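Local coordinates for adhesin (Streptococcus sanguinis SK1 = NCTC 7863, PDB 6VT2), which binds sialylated glycans through two tandem Siglec-like modules, probably helping the streptococcus adhere to host surfaces, at residues V208-D213 against E312-R317; L226-N231 against L277-R282; V238-D243 against F299-T304. All coordinates share one frame; numbering follows the deposited sequence.

Interaction 1 (V208-D213 against E312-R317); sequences VDEGRD and EAKIFR
D213 and R317 run alongside each other in the same direction and pair through a two-pronged, side-on salt bridge. R317 NE meets D213 OD1 at 2.7 Å, and R317 NH2 meets D213 OD2 at the same separation, both on the syn side of the carboxylate. Each oxygen lies in the guanidinium plane, yet the two groups are turned 25° apart, so the nitrogens stand somewhat out of the carboxylate plane. The bend in the arginine chain at chi3 (-61°) turns its NE/NH2 edge to face the D213 carboxylate. Beside this pair the main chains join: R317 N donates to R212 O at 3.0 Å, and G211 N, nearly straight, to I315 O at 2.8 Å. The extended side chain of E210 crosses K314, its OE1 lying 3.6 Å from K314 CD. The charged ends stop short of a salt bridge, with E210 OE1 4.1 Å from K314 NZ, and a water joins them; a second water links E210 OE2 to I315 N.

The loop side is shaped by a type II turn from D209 to R212, which presents E210 and G211 N to strand 314-321, with G211 at its positive-phi position and R212 N bonded to D209 O. R212 NH1 closes over the turn onto D209 OD1, 3.0 Å away and above the carboxylate plane, while D209 OD2 takes a hydrogen bond from H227 in the facing sheet. With both oxygens engaged by one guanidinium, the D213 carboxylate has its rotation fixed, and the pairing would be expected to keep both groups charged where the parallel pairing begins.

Interaction 2 (L226-N231 against L277-R282); sequences LHFYDN and LVTTIR. With CA (calcium ion), chain J.
L226, H227 and F228 pair with T279, V278 and L277 in an antiparallel ladder at the middle of the four-stranded sheet formed by strands 206-207, 222-229, 277-283 and 259-261. L226 and T279 form one hydrogen-bonded pair, with L226 N 2.8 Å from T279 O. F228 and L277 form the other, in which the bond from L277 N to F228 O (2.8 Å) is noticeably bent, 137° at the hydrogen. Between them H227 and V278 are the non-hydrogen-bonded pair; on the opposite face from F228 their side chains run alongside each other, V278 CG2 resting 3.7 Å from H227 CD2.

The buried face is largely apolar, with the T279 hydroxyl as its polar exception. L226 CD1 touches I281 CD1 at 3.8 Å, and F228 presents CE1 to T279 OG1 at 3.5 Å, a hydroxyl already hydrogen-bonded to T262. The carbonyl oxygen of L277 lies at the edge of the F228 ring, whose stacking partner is F207.

Beyond the ladder the chain reaches a calcium ion. D230 chelates the ion with both carboxylate oxygens, OD1 and OD2 each 2.5 Å from it, and N231 OD1 binds at 2.4 Å; D201, V203 and D305 complete the site. Two sheets packed face to face, with this antiparallel pair at the centre of one, are consistent with the immunoglobulin-like (V-set-type) sandwich described for Siglec-like adhesin modules.

Interaction 3 (V238-D243 against F299-T304); sequences VNFAGD and FKVRAT
V301 lays its CG2 methyl over one face of the F240 ring, 3.8 Å from the ring centroid and displaced toward the rim, a CH-pi contact. The methyl stands anti to the backbone N of V301, with CG1 taking the more hindered place (chi1 64°), and from there it also touches V238 CG1 at 3.6 Å. V238 sends its other branch to A303, CG2 to CB at 4.3 Å. F228 of the facing sheet packs on V238, V301 and A303, and F260 meets the F240 ring edge-to-face, so these apolar groups belong to the core between the two sheets.

Around this centre runs the backbone pairing that places strand 235-239 at the edge of the mixed sheet of the sandwich, beside strand 296-305. N239 N donates to R302 O at 2.7 Å, and R302 N returns a bond to N239 O at 2.9 Å. After N239 the chain leaves the ladder through an Asx turn, in which N239 OD1 receives A241 N from above its carbonyl plane. A water bridges the two chains here, donating to the carbonyl oxygens of N239 and K300 and accepting from G242 N.

At the polar edge the side chains of D243 and K300 meet nearly perpendicular. K300 NZ comes to D243 OD2 at 3.0 Å from above the carboxylate plane, forming a salt bridge, and two further waters connect the same oxygen to R302 NE and R302 NH2. The other oxygen, D243 OD1, is taken by A246 N: D243 is the N-cap of helix 244-255. K300, held by this residue, belongs to the glycan pocket and touches the bound galactose.

In the fold
Following the chain from the N terminus, segment 208-213 comes first and meets 312-317 last, so interaction 1 closes the longest loop and holds both other contacts within it. Segments 226-231 and 238-243 come next and find their partners in the same order, 277-282 and then 299-304, so that interactions 2 and 3 cross along the chain. Interaction 2 lies in one sheet of the sandwich; interactions 1 and 3 share the other, where strands 314-321 and 296-305 are neighbours. Side chains join the layers: F316 packs on L226, T279 on F240, and L277 on V238. All six segments lie within one Siglec-like module.

Interaction 1 (V208-D213 against E312-R317)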
loop_
_atom_site.group_PDB
_atom_site.type_symbol
_atom_site.label_atom_id
_atom_site.label_comp_id
_atom_site.label_asym_id
_atom_site.label_seq_id
_atom_site.Cartn_x
_atom_site.Cartn_y
_atom_site.Cartn_z
ATOM N N VAL A 208 -18.648 5.412 -5.128
ATOM C CA VAL A 208 -18.081 6.593 -5.763
ATOM C C VAL A 208 -18.870 7.023 -7.002
ATOM O O VAL A 208 -18.972 8.215 -7.313
ATOM C CB VAL A 208 -16.618 6.291 -6.109
ATOM C CG1 VAL A 208 -16.032 7.449 -6.874
ATOM C CG2 VAL A 208 -15.822 5.977 -4.897
ATOM N N ASP A 209 -19.415 6.074 -7.751
ATOM C CA ASP A 209 -20.063 6.367 -9.019
ATOM C C ASP A 209 -21.575 6.547 -8.889
ATOM O O ASP A 209 -22.311 6.406 -9.867
ATOM C CB ASP A 209 -19.662 5.256 -9.997
ATOM C CG ASP A 209 -18.176 5.252 -10.265
ATOM O OD1 ASP A 209 -17.676 6.252 -10.834
ATOM O OD2 ASP A 209 -17.462 4.311 -9.834
ATOM N N GLU A 210 -22.059 6.874 -7.691
ATOM C CA GLU A 210 -23.471 7.124 -7.511
ATOM C C GLU A 210 -23.948 8.147 -8.508
ATOM O O GLU A 210 -23.314 9.191 -8.668
ATOM C CB GLU A 210 -23.716 7.613 -6.083
ATOM C CG GLU A 210 -25.156 7.883 -5.856
ATOM C CD GLU A 210 -25.465 8.411 -4.436
ATOM O OE1 GLU A 210 -24.516 8.581 -3.630
ATOM O OE2 GLU A 210 -26.648 8.603 -4.177
ATOM N N GLY A 211 -25.044 7.819 -9.196
ATOM C CA GLY A 211 -25.647 8.710 -10.172
ATOM C C GLY A 211 -25.060 8.629 -11.558
ATOM O O GLY A 211 -25.517 9.351 -12.446
ATOM N N ARG A 212 -24.013 7.837 -11.757
ATOM C CA ARG A 212 -23.342 7.807 -13.029
ATOM C C ARG A 212 -24.166 7.048 -14.063
ATOM O O ARG A 212 -24.725 5.984 -13.795
ATOM C CB ARG A 212 -21.987 7.122 -12.882
ATOM C CG ARG A 212 -21.151 7.084 -14.119
ATOM C CD ARG A 212 -19.702 6.926 -13.726
ATOM N NE ARG A 212 -18.876 6.766 -14.900
ATOM C CZ ARG A 212 -17.655 6.293 -14.889
ATOM N NH1 ARG A 212 -17.101 5.962 -13.728
ATOM N NH2 ARG A 212 -16.995 6.153 -16.025
ATOM N N ASP A 213 -24.130 7.550 -15.286
ATOM C CA ASP A 213 -24.724 6.876 -16.417
ATOM C C ASP A 213 -23.593 6.290 -17.235
ATOM O O ASP A 213 -22.726 7.016 -17.721
ATOM C CB ASP A 213 -25.517 7.847 -17.275
ATOM C CG ASP A 213 -26.863 8.152 -16.706
ATOM O OD1 ASP A 213 -27.250 7.526 -15.688
ATOM O OD2 ASP A 213 -27.533 9.029 -17.278
ATOM N N GLU A 312 -26.950 2.789 2.072
ATOM C CA GLU A 312 -28.230 2.885 1.413
ATOM C C GLU A 312 -28.080 2.397 -0.027
ATOM O O GLU A 312 -26.976 2.299 -0.566
ATOM C CB GLU A 312 -28.736 4.317 1.434
ATOM C CG GLU A 312 -28.965 4.823 2.843
ATOM C CD GLU A 312 -29.853 6.087 2.860
ATOM O OE1 GLU A 312 -30.267 6.585 1.761
ATOM O OE2 GLU A 312 -30.170 6.545 3.982
ATOM N N ALA A 313 -29.210 2.091 -0.637
ATOM C CA ALA A 313 -29.247 1.737 -2.046
ATOM C C ALA A 313 -28.906 2.956 -2.860
ATOM O O ALA A 313 -29.517 3.999 -2.688
ATOM C CB ALA A 313 -30.626 1.226 -2.425
ATOM N N LYS A 314 -27.889 2.837 -3.713
ATOM C CA LYS A 314 -27.358 3.939 -4.495
ATOM C C LYS A 314 -27.574 3.600 -5.967
ATOM O O LYS A 314 -27.386 2.499 -6.326
ATOM C CB LYS A 314 -25.868 4.079 -4.218
ATOM C CG LYS A 314 -25.564 4.196 -2.740
ATOM C CD LYS A 314 -25.880 5.544 -2.253
ATOM C CE LYS A 314 -25.703 5.716 -0.755
ATOM N NZ LYS A 314 -26.379 6.956 -0.321
ATOM N N ILE A 315 -27.942 4.600 -6.739
ATOM C CA ILE A 315 -28.355 4.431 -8.145
ATOM C C ILE A 315 -27.161 4.586 -9.068
ATOM O O ILE A 315 -26.361 5.345 -8.797
ATOM C CB ILE A 315 -29.342 5.539 -8.541
ATOM C CG1 ILE A 315 -30.604 5.355 -7.718
ATOM C CG2 ILE A 315 -29.659 5.596 -10.028
ATOM C CD1 ILE A 315 -31.285 4.105 -7.999
ATOM N N PHE A 316 -27.112 3.773 -10.092
ATOM C CA PHE A 316 -26.320 4.022 -11.295
ATOM C C PHE A 316 -27.143 3.460 -12.442
ATOM O O PHE A 316 -28.119 2.735 -12.227
ATOM C CB PHE A 316 -24.924 3.436 -11.248
ATOM C CG PHE A 316 -24.888 1.990 -11.315
ATOM C CD1 PHE A 316 -25.085 1.239 -10.215
ATOM C CD2 PHE A 316 -24.652 1.335 -12.492
ATOM C CE1 PHE A 316 -25.093 -0.138 -10.257
ATOM C CE2 PHE A 316 -24.650 -0.041 -12.544
ATOM C CZ PHE A 316 -24.830 -0.790 -11.428
ATOM N N ARG A 317 -26.829 3.909 -13.661
ATOM C CA ARG A 317 -27.575 3.442 -14.804
ATOM C C ARG A 317 -26.660 2.988 -15.912
ATOM O O ARG A 317 -25.544 3.445 -16.048
ATOM C CB ARG A 317 -28.490 4.542 -15.400
ATOM C CG ARG A 317 -29.346 5.241 -14.317
ATOM C CD ARG A 317 -30.456 6.070 -14.899
ATOM N NE ARG A 317 -29.940 7.120 -15.732
ATOM C CZ ARG A 317 -30.737 7.968 -16.386
ATOM N NH1 ARG A 317 -32.056 7.866 -16.271
ATOM N NH2 ARG A 317 -30.208 8.887 -17.146
HETATM O O HOH W 1 -28.505 7.187 -5.563
HETATM O O HOH W 2 -24.718 8.751 -0.924
#

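Interaction 2 (L226-N231 against L277-R282)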
loop_
_atom_site.group_PDB
_atom_site.type_symbol
_atom_site.label_atom_id
_atom_site.label_comp_id
_atom_site.label_asym_id
_atom_site.label_seq_id
_atom_site.Cartn_x
_atom_site.Cartn_y
_atom_site.Cartn_z
ATOM N N LEU A 226 -17.160 0.331 -11.547
ATOM C CA LEU A 226 -17.868 0.963 -10.436
ATOM C C LEU A 226 -16.893 0.969 -9.264
ATOM O O LEU A 226 -16.319 -0.036 -9.042
ATOM C CB LEU A 226 -19.082 0.135 -10.073
ATOM C CG LEU A 226 -20.311 0.432 -10.903
ATOM C CD1 LEU A 226 -20.097 0.004 -12.342
ATOM C CD2 LEU A 226 -21.492 -0.280 -10.311
ATOM N N HIS A 227 -16.878 2.050 -8.492
ATOM C CA HIS A 227 -15.758 2.041 -7.466
ATOM C C HIS A 227 -16.441 2.284 -6.115
ATOM O O HIS A 227 -17.338 3.041 -6.070
ATOM C CB HIS A 227 -14.758 3.158 -7.794
ATOM C CG HIS A 227 -14.093 3.079 -9.128
ATOM N ND1 HIS A 227 -14.738 3.325 -10.290
ATOM C CD2 HIS A 227 -12.843 2.860 -9.494
ATOM C CE1 HIS A 227 -13.926 3.215 -11.298
ATOM N NE2 HIS A 227 -12.765 2.919 -10.834
ATOM N N PHE A 228 -15.945 1.640 -5.078
ATOM C CA PHE A 228 -16.464 1.712 -3.714
ATOM C C PHE A 228 -15.296 1.883 -2.760
ATOM O O PHE A 228 -14.223 1.348 -2.992
ATOM C CB PHE A 228 -17.198 0.461 -3.335
ATOM C CG PHE A 228 -18.299 0.054 -4.292
ATOM C CD1 PHE A 228 -18.020 -0.671 -5.430
ATOM C CD2 PHE A 228 -19.607 0.380 -4.026
ATOM C CE1 PHE A 228 -19.043 -1.085 -6.286
ATOM C CE2 PHE A 228 -20.597 0.030 -4.891
ATOM C CZ PHE A 228 -20.345 -0.689 -6.009
ATOM N N TYR A 229 -15.516 2.587 -1.653
ATOM C CA TYR A 229 -14.522 2.586 -0.592
ATOM C C TYR A 229 -15.238 2.663 0.741
ATOM O O TYR A 229 -16.437 2.880 0.833
ATOM C CB TYR A 229 -13.537 3.740 -0.727
ATOM C CG TYR A 229 -14.099 5.090 -0.469
ATOM C CD1 TYR A 229 -14.084 5.627 0.808
ATOM C CD2 TYR A 229 -14.608 5.867 -1.513
ATOM C CE1 TYR A 229 -14.558 6.908 1.016
ATOM C CE2 TYR A 229 -15.088 7.120 -1.302
ATOM C CZ TYR A 229 -15.066 7.636 -0.045
ATOM O OH TYR A 229 -15.589 8.897 0.142
ATOM N N ASP A 230 -14.507 2.368 1.769
ATOM C CA ASP A 230 -15.067 2.494 3.123
ATOM C C ASP A 230 -14.023 3.209 3.967
ATOM O O ASP A 230 -12.860 3.008 3.717
ATOM C CB ASP A 230 -15.426 1.126 3.689
ATOM C CG ASP A 230 -16.191 1.194 4.982
ATOM O OD1 ASP A 230 -17.194 1.764 4.983
ATOM O OD2 ASP A 230 -15.629 0.719 5.938
ATOM N N ASN A 231 -14.429 3.856 5.054
ATOM C CA ASN A 231 -13.495 4.513 6.001
ATOM C C ASN A 231 -12.570 3.471 6.672
ATOM O O ASN A 231 -11.483 3.803 6.979
ATOM C CB ASN A 231 -14.254 5.337 7.041
ATOM C CG ASN A 231 -15.090 4.497 7.961
ATOM O OD1 ASN A 231 -15.547 3.495 7.563
ATOM N ND2 ASN A 231 -15.244 4.875 9.207
ATOM N N LEU A 277 -12.354 -0.377 -4.147
ATOM C CA LEU A 277 -12.836 -1.630 -4.675
ATOM C C LEU A 277 -13.530 -1.380 -6.007
ATOM O O LEU A 277 -14.364 -0.478 -6.126
ATOM C CB LEU A 277 -13.812 -2.221 -3.704
ATOM C CG LEU A 277 -14.385 -3.588 -4.025
ATOM C CD1 LEU A 277 -13.301 -4.618 -4.011
ATOM C CD2 LEU A 277 -15.489 -3.937 -3.075
ATOM N N VAL A 278 -13.284 -2.244 -6.971
ATOM C CA VAL A 278 -13.769 -2.003 -8.329
ATOM C C VAL A 278 -14.611 -3.197 -8.713
ATOM O O VAL A 278 -14.129 -4.333 -8.684
ATOM C CB VAL A 278 -12.628 -1.823 -9.333
ATOM C CG1 VAL A 278 -13.162 -1.615 -10.772
ATOM C CG2 VAL A 278 -11.746 -0.626 -8.976
ATOM N N THR A 279 -15.850 -2.936 -9.110
ATOM C CA THR A 279 -16.747 -3.921 -9.708
ATOM C C THR A 279 -16.782 -3.577 -11.204
ATOM O O THR A 279 -17.008 -2.415 -11.564
ATOM C CB THR A 279 -18.160 -3.867 -9.147
ATOM O OG1 THR A 279 -18.169 -4.167 -7.724
ATOM C CG2 THR A 279 -19.039 -4.862 -9.876
ATOM N N THR A 280 -16.506 -4.548 -12.057
ATOM C CA THR A 280 -16.580 -4.355 -13.506
ATOM C C THR A 280 -17.792 -5.086 -14.022
ATOM O O THR A 280 -18.015 -6.250 -13.689
ATOM C CB THR A 280 -15.343 -4.870 -14.180
ATOM O OG1 THR A 280 -14.222 -4.095 -13.723
ATOM C CG2 THR A 280 -15.406 -4.670 -15.680
ATOM N N ILE A 281 -18.613 -4.358 -14.735
ATOM C CA ILE A 281 -19.783 -4.862 -15.414
ATOM C C ILE A 281 -19.427 -4.911 -16.880
ATOM O O ILE A 281 -19.073 -3.890 -17.452
ATOM C CB ILE A 281 -20.992 -3.961 -15.171
ATOM C CG1 ILE A 281 -21.302 -3.806 -13.669
ATOM C CG2 ILE A 281 -22.173 -4.518 -15.893
ATOM C CD1 ILE A 281 -22.426 -2.880 -13.355
ATOM N N ARG A 282 -19.563 -6.071 -17.490
ATOM C CA ARG A 282 -19.202 -6.273 -18.893
ATOM C C ARG A 282 -20.364 -6.904 -19.630
ATOM O O ARG A 282 -20.924 -7.909 -19.192
ATOM C CB ARG A 282 -17.994 -7.148 -18.922
ATOM C CG ARG A 282 -17.546 -7.540 -20.356
ATOM C CD ARG A 282 -16.347 -8.458 -20.322
ATOM N NE ARG A 282 -16.050 -8.795 -21.708
ATOM C CZ ARG A 282 -15.007 -9.512 -22.097
ATOM N NH1 ARG A 282 -14.845 -9.732 -23.416
ATOM N NH2 ARG A 282 -14.142 -10.014 -21.179
HETATM CA CA CA J . -17.221 1.782 7.495
#

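Interaction 3 (V238-D243 against F299-T304)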
loop_
_atom_site.group_PDB
_atom_site.type_symbol
_atom_site.label_atom_id
_atom_site.label_comp_id
_atom_site.label_asym_id
_atom_site.label_seq_id
_atom_site.Cartn_x
_atom_site.Cartn_y
_atom_site.Cartn_z
ATOM N N VAL A 238 -20.736 -6.376 -1.998
ATOM C CA VAL A 238 -21.409 -5.449 -2.901
ATOM C C VAL A 238 -22.648 -6.153 -3.406
ATOM O O VAL A 238 -22.568 -7.292 -3.897
ATOM C CB VAL A 238 -20.488 -5.014 -4.043
ATOM C CG1 VAL A 238 -21.252 -4.187 -5.053
ATOM C CG2 VAL A 238 -19.290 -4.318 -3.498
ATOM N N ASN A 239 -23.788 -5.509 -3.233
ATOM C CA ASN A 239 -25.069 -6.156 -3.447
ATOM C C ASN A 239 -25.904 -5.329 -4.405
ATOM O O ASN A 239 -26.335 -4.222 -4.075
ATOM C CB ASN A 239 -25.814 -6.291 -2.131
ATOM C CG ASN A 239 -27.110 -7.044 -2.268
ATOM O OD1 ASN A 239 -27.424 -7.586 -3.332
ATOM N ND2 ASN A 239 -27.874 -7.125 -1.159
ATOM N N PHE A 240 -26.120 -5.873 -5.599
ATOM C CA PHE A 240 -26.941 -5.252 -6.638
ATOM C C PHE A 240 -28.376 -5.714 -6.577
ATOM O O PHE A 240 -29.194 -5.254 -7.362
ATOM C CB PHE A 240 -26.373 -5.566 -8.037
ATOM C CG PHE A 240 -25.043 -4.984 -8.283
ATOM C CD1 PHE A 240 -24.924 -3.725 -8.788
ATOM C CD2 PHE A 240 -23.896 -5.701 -7.987
ATOM C CE1 PHE A 240 -23.760 -3.172 -9.031
ATOM C CE2 PHE A 240 -22.674 -5.176 -8.168
ATOM C CZ PHE A 240 -22.556 -3.890 -8.713
ATOM N N ALA A 241 -28.723 -6.561 -5.628
ATOM C CA ALA A 241 -30.033 -7.183 -5.590
ATOM C C ALA A 241 -30.653 -7.074 -4.210
ATOM O O ALA A 241 -31.282 -8.011 -3.730
ATOM C CB ALA A 241 -29.935 -8.641 -6.020
ATOM N N GLY A 242 -30.578 -5.885 -3.642
ATOM C CA GLY A 242 -30.945 -5.614 -2.238
ATOM C C GLY A 242 -32.436 -5.552 -1.978
ATOM O O GLY A 242 -32.833 -5.557 -0.861
ATOM N N ASP A 243 -33.207 -5.414 -3.017
ATOM C CA ASP A 243 -34.680 -5.390 -2.958
ATOM C C ASP A 243 -35.240 -5.931 -4.264
ATOM O O ASP A 243 -34.489 -6.226 -5.137
ATOM C CB ASP A 243 -35.162 -3.989 -2.695
ATOM C CG ASP A 243 -34.628 -3.124 -3.776
ATOM O OD1 ASP A 243 -35.189 -3.019 -4.809
ATOM O OD2 ASP A 243 -33.663 -2.465 -3.469
ATOM N N PHE A 299 -30.100 0.750 -11.817
ATOM C CA PHE A 299 -29.666 -0.201 -10.821
ATOM C C PHE A 299 -29.626 0.454 -9.459
ATOM O O PHE A 299 -29.468 1.668 -9.336
ATOM C CB PHE A 299 -28.260 -0.724 -11.146
ATOM C CG PHE A 299 -28.168 -1.438 -12.445
ATOM C CD1 PHE A 299 -27.896 -0.741 -13.610
ATOM C CD2 PHE A 299 -28.335 -2.786 -12.520
ATOM C CE1 PHE A 299 -27.836 -1.365 -14.811
ATOM C CE2 PHE A 299 -28.202 -3.438 -13.727
ATOM C CZ PHE A 299 -27.976 -2.719 -14.884
ATOM N N LYS A 300 -29.655 -0.393 -8.441
ATOM C CA LYS A 300 -29.448 0.032 -7.069
ATOM C C LYS A 300 -28.386 -0.895 -6.512
ATOM O O LYS A 300 -28.508 -2.127 -6.589
ATOM C CB LYS A 300 -30.771 -0.058 -6.277
ATOM C CG LYS A 300 -31.856 0.898 -6.832
ATOM C CD LYS A 300 -32.894 1.262 -5.799
ATOM C CE LYS A 300 -33.772 0.074 -5.403
ATOM N NZ LYS A 300 -34.488 0.317 -4.103
ATOM N N VAL A 301 -27.378 -0.317 -5.908
ATOM C CA VAL A 301 -26.271 -1.075 -5.349
ATOM C C VAL A 301 -26.095 -0.648 -3.896
ATOM O O VAL A 301 -26.256 0.523 -3.549
ATOM C CB VAL A 301 -24.986 -0.897 -6.185
ATOM C CG1 VAL A 301 -24.495 0.535 -6.162
ATOM C CG2 VAL A 301 -23.989 -1.872 -5.730
ATOM N N ARG A 302 -25.759 -1.596 -3.075
ATOM C CA ARG A 302 -25.371 -1.386 -1.688
ATOM C C ARG A 302 -24.024 -2.065 -1.428
ATOM O O ARG A 302 -23.646 -3.028 -2.109
ATOM C CB ARG A 302 -26.375 -2.014 -0.743
ATOM C CG ARG A 302 -27.753 -1.491 -0.816
ATOM C CD ARG A 302 -28.702 -2.343 0.057
ATOM N NE ARG A 302 -30.076 -1.847 -0.014
ATOM C CZ ARG A 302 -30.579 -0.956 0.845
ATOM N NH1 ARG A 302 -29.817 -0.481 1.843
ATOM N NH2 ARG A 302 -31.812 -0.569 0.722
ATOM N N ALA A 303 -23.271 -1.577 -0.461
ATOM C CA ALA A 303 -21.999 -2.189 -0.097
ATOM C C ALA A 303 -21.969 -2.250 1.426
ATOM O O ALA A 303 -22.508 -1.378 2.103
ATOM C CB ALA A 303 -20.796 -1.449 -0.651
ATOM N N THR A 304 -21.371 -3.313 1.937
ATOM C CA THR A 304 -21.296 -3.555 3.365
ATOM C C THR A 304 -19.843 -3.670 3.787
ATOM O O THR A 304 -19.029 -4.257 3.075
ATOM C CB THR A 304 -22.037 -4.844 3.688
ATOM O OG1 THR A 304 -23.393 -4.746 3.320
ATOM C CG2 THR A 304 -22.006 -5.117 5.225
HETATM O O HOH W 3 -29.063 -3.534 -4.276
HETATM O O HOH W 4 -29.817 -3.341 -9.227
HETATM O O HOH W 5 -31.022 -2.462 -2.518
HETATM O O HOH W 6 -33.802 -1.404 -1.221
#